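PDB 3BQX: glyoxalase-related enzyme, which is of unknown function but belongs to the vicinal oxygen chelate superfamily, whose members include metal-dependent glyoxalases, dioxygenases and bleomycin resistance proteins. Local coordinates for residues A[87-99]-A[111-123]. Sequence-based numbering, arbitrary orientation.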
HETATM    1  N   MSE A  87      -4.485   3.656 -18.598  1.00 17.11           N
HETATM    2  CA  MSE A  87      -5.335   4.616 -17.911  1.00 17.00           C
HETATM    3  C   MSE A  87      -6.737   4.669 -18.515  1.00 17.69           C
HETATM    4  O   MSE A  87      -7.721   4.790 -17.789  1.00 16.59           O
HETATM    5  CB  MSE A  87      -4.699   6.004 -17.940  1.00 17.63           C
HETATM    6  CG  MSE A  87      -3.561   6.155 -16.945  1.00 17.59           C
HETATM    7 SE   MSE A  87      -2.691   7.869 -17.056  1.00 23.34          SE
HETATM    8  CE  MSE A  87      -4.178   9.023 -16.601  1.00 16.95           C
ATOM      9  N   GLU A  88      -6.822   4.582 -19.841  1.00 18.31           N
ATOM     10  CA  GLU A  88      -8.121   4.599 -20.510  1.00 20.07           C
ATOM     11  C   GLU A  88      -8.933   3.383 -20.075  1.00 19.76           C
ATOM     12  O   GLU A  88     -10.140   3.479 -19.855  1.00 20.50           O
ATOM     13  CB  GLU A  88      -7.951   4.573 -22.032  1.00 21.83           C
ATOM     14  CG  GLU A  88      -7.202   5.763 -22.608  1.00 25.38           C
ATOM     15  CD  GLU A  88      -7.165   5.746 -24.124  1.00 28.06           C
ATOM     16  OE1 GLU A  88      -6.813   4.695 -24.703  1.00 27.98           O
ATOM     17  OE2 GLU A  88      -7.483   6.787 -24.740  1.00 30.60           O
ATOM     18  N   ARG A  89      -8.261   2.239 -19.953  1.00 19.70           N
ATOM     19  CA  ARG A  89      -8.923   1.007 -19.541  1.00 19.09           C
ATOM     20  C   ARG A  89      -9.422   1.117 -18.103  1.00 18.91           C
ATOM     21  O   ARG A  89     -10.502   0.630 -17.772  1.00 17.74           O
ATOM     22  CB  ARG A  89      -7.970  -0.188 -19.681  1.00 20.44           C
ATOM     23  CG  ARG A  89      -7.569  -0.500 -21.122  1.00 23.02           C
ATOM     24  CD  ARG A  89      -7.038  -1.924 -21.274  1.00 23.56           C
ATOM     25  NE  ARG A  89      -5.700  -2.107 -20.717  1.00 26.34           N
ATOM     26  CZ  ARG A  89      -4.581  -1.675 -21.292  1.00 26.27           C
ATOM     27  NH1 ARG A  89      -4.632  -1.029 -22.452  1.00 28.33           N
ATOM     28  NH2 ARG A  89      -3.408  -1.899 -20.715  1.00 26.92           N
ATOM     29  N   LEU A  90      -8.642   1.767 -17.244  1.00 18.35           N
ATOM     30  CA  LEU A  90      -9.050   1.933 -15.853  1.00 17.81           C
ATOM     31  C   LEU A  90     -10.278   2.832 -15.767  1.00 17.73           C
ATOM     32  O   LEU A  90     -11.203   2.565 -15.004  1.00 16.42           O
ATOM     33  CB  LEU A  90      -7.912   2.533 -15.021  1.00 17.63           C
ATOM     34  CG  LEU A  90      -6.654   1.680 -14.850  1.00 17.56           C
ATOM     35  CD1 LEU A  90      -5.635   2.444 -14.011  1.00 16.53           C
ATOM     36  CD2 LEU A  90      -7.007   0.357 -14.174  1.00 16.78           C
ATOM     37  N   VAL A  91     -10.278   3.906 -16.552  1.00 18.25           N
ATOM     38  CA  VAL A  91     -11.403   4.832 -16.561  1.00 18.93           C
ATOM     39  C   VAL A  91     -12.658   4.132 -17.074  1.00 18.31           C
ATOM     40  O   VAL A  91     -13.743   4.303 -16.527  1.00 18.86           O
ATOM     41  CB  VAL A  91     -11.118   6.056 -17.451  1.00 18.32           C
ATOM     42  CG1 VAL A  91     -12.372   6.920 -17.569  1.00 19.35           C
ATOM     43  CG2 VAL A  91      -9.974   6.866 -16.854  1.00 20.37           C
ATOM     44  N   ALA A  92     -12.494   3.332 -18.122  1.00 19.04           N
ATOM     45  CA  ALA A  92     -13.611   2.599 -18.709  1.00 19.54           C
ATOM     46  C   ALA A  92     -14.169   1.559 -17.743  1.00 20.35           C
ATOM     47  O   ALA A  92     -15.310   1.124 -17.881  1.00 21.46           O
ATOM     48  CB  ALA A  92     -13.162   1.923 -19.995  1.00 18.79           C
ATOM     49  N   ALA A  93     -13.362   1.164 -16.761  1.00 19.66           N
ATOM     50  CA  ALA A  93     -13.776   0.165 -15.781  1.00 20.69           C
ATOM     51  C   ALA A  93     -14.316   0.774 -14.484  1.00 19.90           C
ATOM     52  O   ALA A  93     -14.463   0.079 -13.475  1.00 20.05           O
ATOM     53  CB  ALA A  93     -12.609  -0.766 -15.476  1.00 19.42           C
ATOM     54  N   GLY A  94     -14.603   2.073 -14.508  1.00 20.50           N
ATOM     55  CA  GLY A  94     -15.142   2.727 -13.329  1.00 19.63           C
ATOM     56  C   GLY A  94     -14.186   3.669 -12.621  1.00 18.75           C
ATOM     57  O   GLY A  94     -14.532   4.255 -11.597  1.00 20.26           O
ATOM     58  N   GLY A  95     -12.985   3.823 -13.166  1.00 18.81           N
ATOM     59  CA  GLY A  95     -12.015   4.706 -12.546  1.00 19.55           C
ATOM     60  C   GLY A  95     -12.298   6.178 -12.789  1.00 19.68           C
ATOM     61  O   GLY A  95     -12.960   6.537 -13.762  1.00 21.28           O
ATOM     62  N   GLN A  96     -11.806   7.029 -11.893  1.00 19.13           N
ATOM     63  CA  GLN A  96     -11.984   8.471 -12.016  1.00 19.20           C
ATOM     64  C   GLN A  96     -10.649   9.096 -12.385  1.00 18.32           C
ATOM     65  O   GLN A  96      -9.678   9.012 -11.627  1.00 17.55           O
ATOM     66  CB  GLN A  96     -12.496   9.072 -10.704  1.00 18.87           C
ATOM     67  CG  GLN A  96     -12.541  10.609 -10.660  1.00 21.67           C
ATOM     68  CD  GLN A  96     -13.347  11.227 -11.799  1.00 23.97           C
ATOM     69  OE1 GLN A  96     -14.469  10.807 -12.082  1.00 24.71           O
ATOM     70  NE2 GLN A  96     -12.778  12.242 -12.447  1.00 25.69           N
ATOM     71  N   LEU A  97     -10.598   9.703 -13.563  1.00 16.46           N
ATOM     72  CA  LEU A  97      -9.386  10.350 -14.043  1.00 16.15           C
ATOM     73  C   LEU A  97      -9.077  11.568 -13.176  1.00 16.45           C
ATOM     74  O   LEU A  97      -9.901  12.475 -13.047  1.00 17.80           O
ATOM     75  CB  LEU A  97      -9.568  10.776 -15.505  1.00 15.43           C
ATOM     76  CG  LEU A  97      -8.405  11.488 -16.198  1.00 17.12           C
ATOM     77  CD1 LEU A  97      -7.149  10.630 -16.156  1.00 18.52           C
ATOM     78  CD2 LEU A  97      -8.798  11.783 -17.640  1.00 17.74           C
ATOM     79  N   LEU A  98      -7.890  11.580 -12.577  1.00 15.24           N
ATOM     80  CA  LEU A  98      -7.473  12.688 -11.720  1.00 14.53           C
ATOM     81  C   LEU A  98      -6.432  13.560 -12.405  1.00 15.73           C
ATOM     82  O   LEU A  98      -6.430  14.781 -12.246  1.00 16.66           O
ATOM     83  CB  LEU A  98      -6.912  12.158 -10.391  1.00 14.67           C
ATOM     84  CG  LEU A  98      -7.893  11.432  -9.467  1.00 15.03           C
ATOM     85  CD1 LEU A  98      -7.147  10.916  -8.238  1.00 17.27           C
ATOM     86  CD2 LEU A  98      -9.019  12.373  -9.057  1.00 17.66           C
ATOM     87  N   ARG A  99      -5.545  12.935 -13.170  1.00 15.09           N
ATOM     88  CA  ARG A  99      -4.517  13.678 -13.876  1.00 16.30           C
ATOM     89  C   ARG A  99      -4.071  12.969 -15.147  1.00 17.06           C
ATOM     90  O   ARG A  99      -3.530  11.867 -15.094  1.00 16.02           O
ATOM     91  CB  ARG A  99      -3.299  13.908 -12.970  1.00 17.23           C
ATOM     92  CG  ARG A  99      -2.163  14.629 -13.672  1.00 20.09           C
ATOM     93  CD  ARG A  99      -1.098  15.111 -12.704  1.00 21.76           C
ATOM     94  NE  ARG A  99      -0.165  16.008 -13.380  1.00 23.17           N
ATOM     95  CZ  ARG A  99       0.426  17.051 -12.806  1.00 24.06           C
ATOM     96  NH1 ARG A  99       0.188  17.339 -11.534  1.00 24.08           N
ATOM     97  NH2 ARG A  99       1.239  17.823 -13.514  1.00 26.17           N
ATOM     98  N   GLY A 111       0.406   9.465 -14.864  1.00 13.82           N
ATOM     99  CA  GLY A 111      -0.910  10.041 -14.677  1.00 14.25           C
ATOM    100  C   GLY A 111      -1.547   9.424 -13.444  1.00 14.33           C
ATOM    101  O   GLY A 111      -0.967   8.520 -12.838  1.00 13.33           O
ATOM    102  N   TYR A 112      -2.727   9.897 -13.065  1.00 13.27           N
ATOM    103  CA  TYR A 112      -3.415   9.372 -11.890  1.00 12.75           C
ATOM    104  C   TYR A 112      -4.873   9.033 -12.165  1.00 14.04           C
ATOM    105  O   TYR A 112      -5.576   9.772 -12.863  1.00 13.95           O
ATOM    106  CB  TYR A 112      -3.356  10.382 -10.740  1.00 14.40           C
ATOM    107  CG  TYR A 112      -2.008  10.521 -10.067  1.00 13.57           C
ATOM    108  CD1 TYR A 112      -1.620   9.646  -9.048  1.00 13.11           C
ATOM    109  CD2 TYR A 112      -1.137  11.562 -10.407  1.00 13.30           C
ATOM    110  CE1 TYR A 112      -0.409   9.810  -8.381  1.00 13.40           C
ATOM    111  CE2 TYR A 112       0.076  11.730  -9.746  1.00 14.53           C
ATOM    112  CZ  TYR A 112       0.431  10.853  -8.732  1.00 14.10           C
ATOM    113  OH  TYR A 112       1.606  11.037  -8.037  1.00 16.34           O
ATOM    114  N   VAL A 113      -5.324   7.911 -11.611  1.00 13.62           N
ATOM    115  CA  VAL A 113      -6.702   7.459 -11.745  1.00 13.87           C
ATOM    116  C   VAL A 113      -7.084   6.825 -10.420  1.00 14.57           C
ATOM    117  O   VAL A 113      -6.335   6.004  -9.890  1.00 14.63           O
ATOM    118  CB  VAL A 113      -6.854   6.397 -12.864  1.00 14.13           C
ATOM    119  CG1 VAL A 113      -8.288   5.888 -12.904  1.00 16.66           C
ATOM    120  CG2 VAL A 113      -6.466   6.991 -14.210  1.00 14.62           C
ATOM    121  N   ALA A 114      -8.231   7.201  -9.877  1.00 13.34           N
ATOM    122  CA  ALA A 114      -8.659   6.631  -8.611  1.00 12.79           C
ATOM    123  C   ALA A 114      -9.633   5.489  -8.839  1.00 14.64           C
ATOM    124  O   ALA A 114     -10.392   5.492  -9.814  1.00 13.85           O
ATOM    125  CB  ALA A 114      -9.303   7.693  -7.747  1.00 16.28           C
ATOM    126  N   ASP A 115      -9.609   4.497  -7.952  1.00 12.00           N
ATOM    127  CA  ASP A 115     -10.531   3.386  -8.095  1.00 13.27           C
ATOM    128  C   ASP A 115     -11.923   3.854  -7.659  1.00 14.21           C
ATOM    129  O   ASP A 115     -12.083   4.993  -7.220  1.00 14.94           O
ATOM    130  CB  ASP A 115     -10.007   2.134  -7.339  1.00 12.52           C
ATOM    131  CG  ASP A 115     -10.235   2.160  -5.833  1.00 13.00           C
ATOM    132  OD1 ASP A 115     -10.815   3.107  -5.270  1.00 12.34           O
ATOM    133  OD2 ASP A 115      -9.810   1.167  -5.199  1.00 12.46           O
ATOM    134  N   PRO A 116     -12.952   3.002  -7.799  1.00 15.78           N
ATOM    135  CA  PRO A 116     -14.318   3.386  -7.418  1.00 16.67           C
ATOM    136  C   PRO A 116     -14.513   3.945  -6.017  1.00 16.77           C
ATOM    137  O   PRO A 116     -15.463   4.688  -5.767  1.00 17.93           O
ATOM    138  CB  PRO A 116     -15.109   2.097  -7.618  1.00 17.59           C
ATOM    139  CG  PRO A 116     -14.392   1.429  -8.725  1.00 16.41           C
ATOM    140  CD  PRO A 116     -12.933   1.640  -8.357  1.00 15.37           C
ATOM    141  N   ASP A 117     -13.623   3.577  -5.104  1.00 15.48           N
ATOM    142  CA  ASP A 117     -13.723   4.023  -3.726  1.00 15.53           C
ATOM    143  C   ASP A 117     -12.840   5.221  -3.416  1.00 14.88           C
ATOM    144  O   ASP A 117     -12.754   5.654  -2.269  1.00 18.67           O
ATOM    145  CB  ASP A 117     -13.399   2.854  -2.796  1.00 16.94           C
ATOM    146  CG  ASP A 117     -14.411   1.728  -2.916  1.00 16.75           C
ATOM    147  OD1 ASP A 117     -15.477   1.822  -2.272  1.00 18.42           O
ATOM    148  OD2 ASP A 117     -14.152   0.764  -3.668  1.00 17.37           O
ATOM    149  N   GLY A 118     -12.187   5.753  -4.444  1.00 14.96           N
ATOM    150  CA  GLY A 118     -11.341   6.917  -4.257  1.00 14.18           C
ATOM    151  C   GLY A 118      -9.864   6.656  -4.035  1.00 14.18           C
ATOM    152  O   GLY A 118      -9.084   7.603  -3.942  1.00 15.35           O
ATOM    153  N   HIS A 119      -9.463   5.392  -3.941  1.00 12.07           N
ATOM    154  CA  HIS A 119      -8.045   5.099  -3.729  1.00 11.52           C
ATOM    155  C   HIS A 119      -7.267   5.476  -4.977  1.00 11.03           C
ATOM    156  O   HIS A 119      -7.547   4.997  -6.071  1.00 11.57           O
ATOM    157  CB  HIS A 119      -7.855   3.626  -3.392  1.00 12.20           C
ATOM    158  CG  HIS A 119      -8.578   3.207  -2.154  1.00 12.78           C
ATOM    159  ND1 HIS A 119      -8.297   3.740  -0.913  1.00 13.84           N
ATOM    160  CD2 HIS A 119      -9.594   2.333  -1.968  1.00 11.71           C
ATOM    161  CE1 HIS A 119      -9.112   3.212  -0.017  1.00 13.14           C
ATOM    162  NE2 HIS A 119      -9.908   2.354  -0.632  1.00 12.04           N
ATOM    163  N   ILE A 120      -6.272   6.334  -4.793  1.00 11.38           N
ATOM    164  CA  ILE A 120      -5.463   6.842  -5.887  1.00 11.40           C
ATOM    165  C   ILE A 120      -4.394   5.918  -6.453  1.00 11.30           C
ATOM    166  O   ILE A 120      -3.569   5.362  -5.718  1.00 10.91           O
ATOM    167  CB  ILE A 120      -4.770   8.157  -5.467  1.00 10.34           C
ATOM    168  CG1 ILE A 120      -5.829   9.183  -5.048  1.00 12.26           C
ATOM    169  CG2 ILE A 120      -3.917   8.685  -6.603  1.00 10.61           C
ATOM    170  CD1 ILE A 120      -5.248  10.455  -4.454  1.00 13.37           C
ATOM    171  N   TRP A 121      -4.414   5.763  -7.772  1.00 11.04           N
ATOM    172  CA  TRP A 121      -3.427   4.955  -8.459  1.00 10.75           C
ATOM    173  C   TRP A 121      -2.626   5.816  -9.412  1.00 12.13           C
ATOM    174  O   TRP A 121      -3.187   6.628 -10.155  1.00 11.94           O
ATOM    175  CB  TRP A 121      -4.082   3.840  -9.281  1.00 11.48           C
ATOM    176  CG  TRP A 121      -4.480   2.658  -8.488  1.00  9.29           C
ATOM    177  CD1 TRP A 121      -5.671   2.455  -7.860  1.00  9.49           C
ATOM    178  CD2 TRP A 121      -3.665   1.519  -8.189  1.00  9.60           C
ATOM    179  NE1 TRP A 121      -5.654   1.256  -7.180  1.00  9.68           N
ATOM    180  CE2 TRP A 121      -4.433   0.664  -7.371  1.00  8.95           C
ATOM    181  CE3 TRP A 121      -2.361   1.138  -8.537  1.00  9.16           C
ATOM    182  CZ2 TRP A 121      -3.941  -0.552  -6.888  1.00  8.38           C
ATOM    183  CZ3 TRP A 121      -1.871  -0.079  -8.050  1.00  8.55           C
ATOM    184  CH2 TRP A 121      -2.662  -0.903  -7.240  1.00 10.30           C
ATOM    185  N   GLU A 122      -1.310   5.663  -9.381  1.00 11.56           N
ATOM    186  CA  GLU A 122      -0.455   6.372 -10.311  1.00 10.28           C
ATOM    187  C   GLU A 122      -0.058   5.341 -11.358  1.00 12.29           C
ATOM    188  O   GLU A 122       0.342   4.232 -11.009  1.00 11.86           O
ATOM    189  CB  GLU A 122       0.816   6.895  -9.636  1.00 11.98           C
ATOM    190  CG  GLU A 122       1.830   7.447 -10.645  1.00 13.94           C
ATOM    191  CD  GLU A 122       3.104   7.934  -9.997  1.00 15.09           C
ATOM    192  OE1 GLU A 122       3.393   7.497  -8.864  1.00 17.19           O
ATOM    193  OE2 GLU A 122       3.827   8.739 -10.628  1.00 15.16           O
ATOM    194  N   ILE A 123      -0.214   5.680 -12.634  1.00 11.76           N
ATOM    195  CA  ILE A 123       0.206   4.788 -13.704  1.00 12.68           C
ATOM    196  C   ILE A 123       1.429   5.512 -14.230  1.00 12.92           C
ATOM    197  O   ILE A 123       1.331   6.636 -14.722  1.00 13.81           O
ATOM    198  CB  ILE A 123      -0.859   4.644 -14.804  1.00 12.89           C
ATOM    199  CG1 ILE A 123      -2.172   4.141 -14.190  1.00 13.35           C
ATOM    200  CG2 ILE A 123      -0.367   3.685 -15.873  1.00 13.26           C
ATOM    201  CD1 ILE A 123      -2.044   2.850 -13.396  1.00 15.83           C
TER
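Selenomethionine Met-87 and Leu-90 of helix 83-92 press on Val-113 and Ile-123, on the helix-covered face of one four-stranded sheet in a βαβββ module of the vicinal oxygen chelate fold. This side is tightly packed. The flexible Met-87 chain slides past Ile-123, bends at chi3 (62°) and lays SE 3.7 Å from Gly-111 CA, where the lack of a side chain makes room. Leu-90 and Ile-123 touch tip to tip, CD1 to CD1. Beta-branched Val-113 fills the middle, CG1 against Leu-90 CB and Gly-95 CA, CG2 against Met-87 CE. Gly-94, at positive phi, closes the helix in a Schellman motif and turns the chain into strand 96-102, outermost of its sheet within the chain.

On the other face Leu-98 CD1 lies 3.9 Å from both Ala-114 CB and Ile-120 CG1, a second packed patch continued by Val-60 of the second subunit; there Tyr-112 OH is hydrogen-bonded to Asp-59 OD2 of that subunit. Looser is the exposed edge at Gln-96 and Leu-97, where the Gln-96 amide turns back to Leu-97 O. Gln-96 N to Ala-114 O and Ala-114 N to Gln-96 O are hydrogen bonds of 2.9 Å each; beyond them a classic bulge brings Leu-98 N and Arg-99 N to Tyr-112 O from the same face of its carbonyl plane, at 3.0 and 3.2 Å.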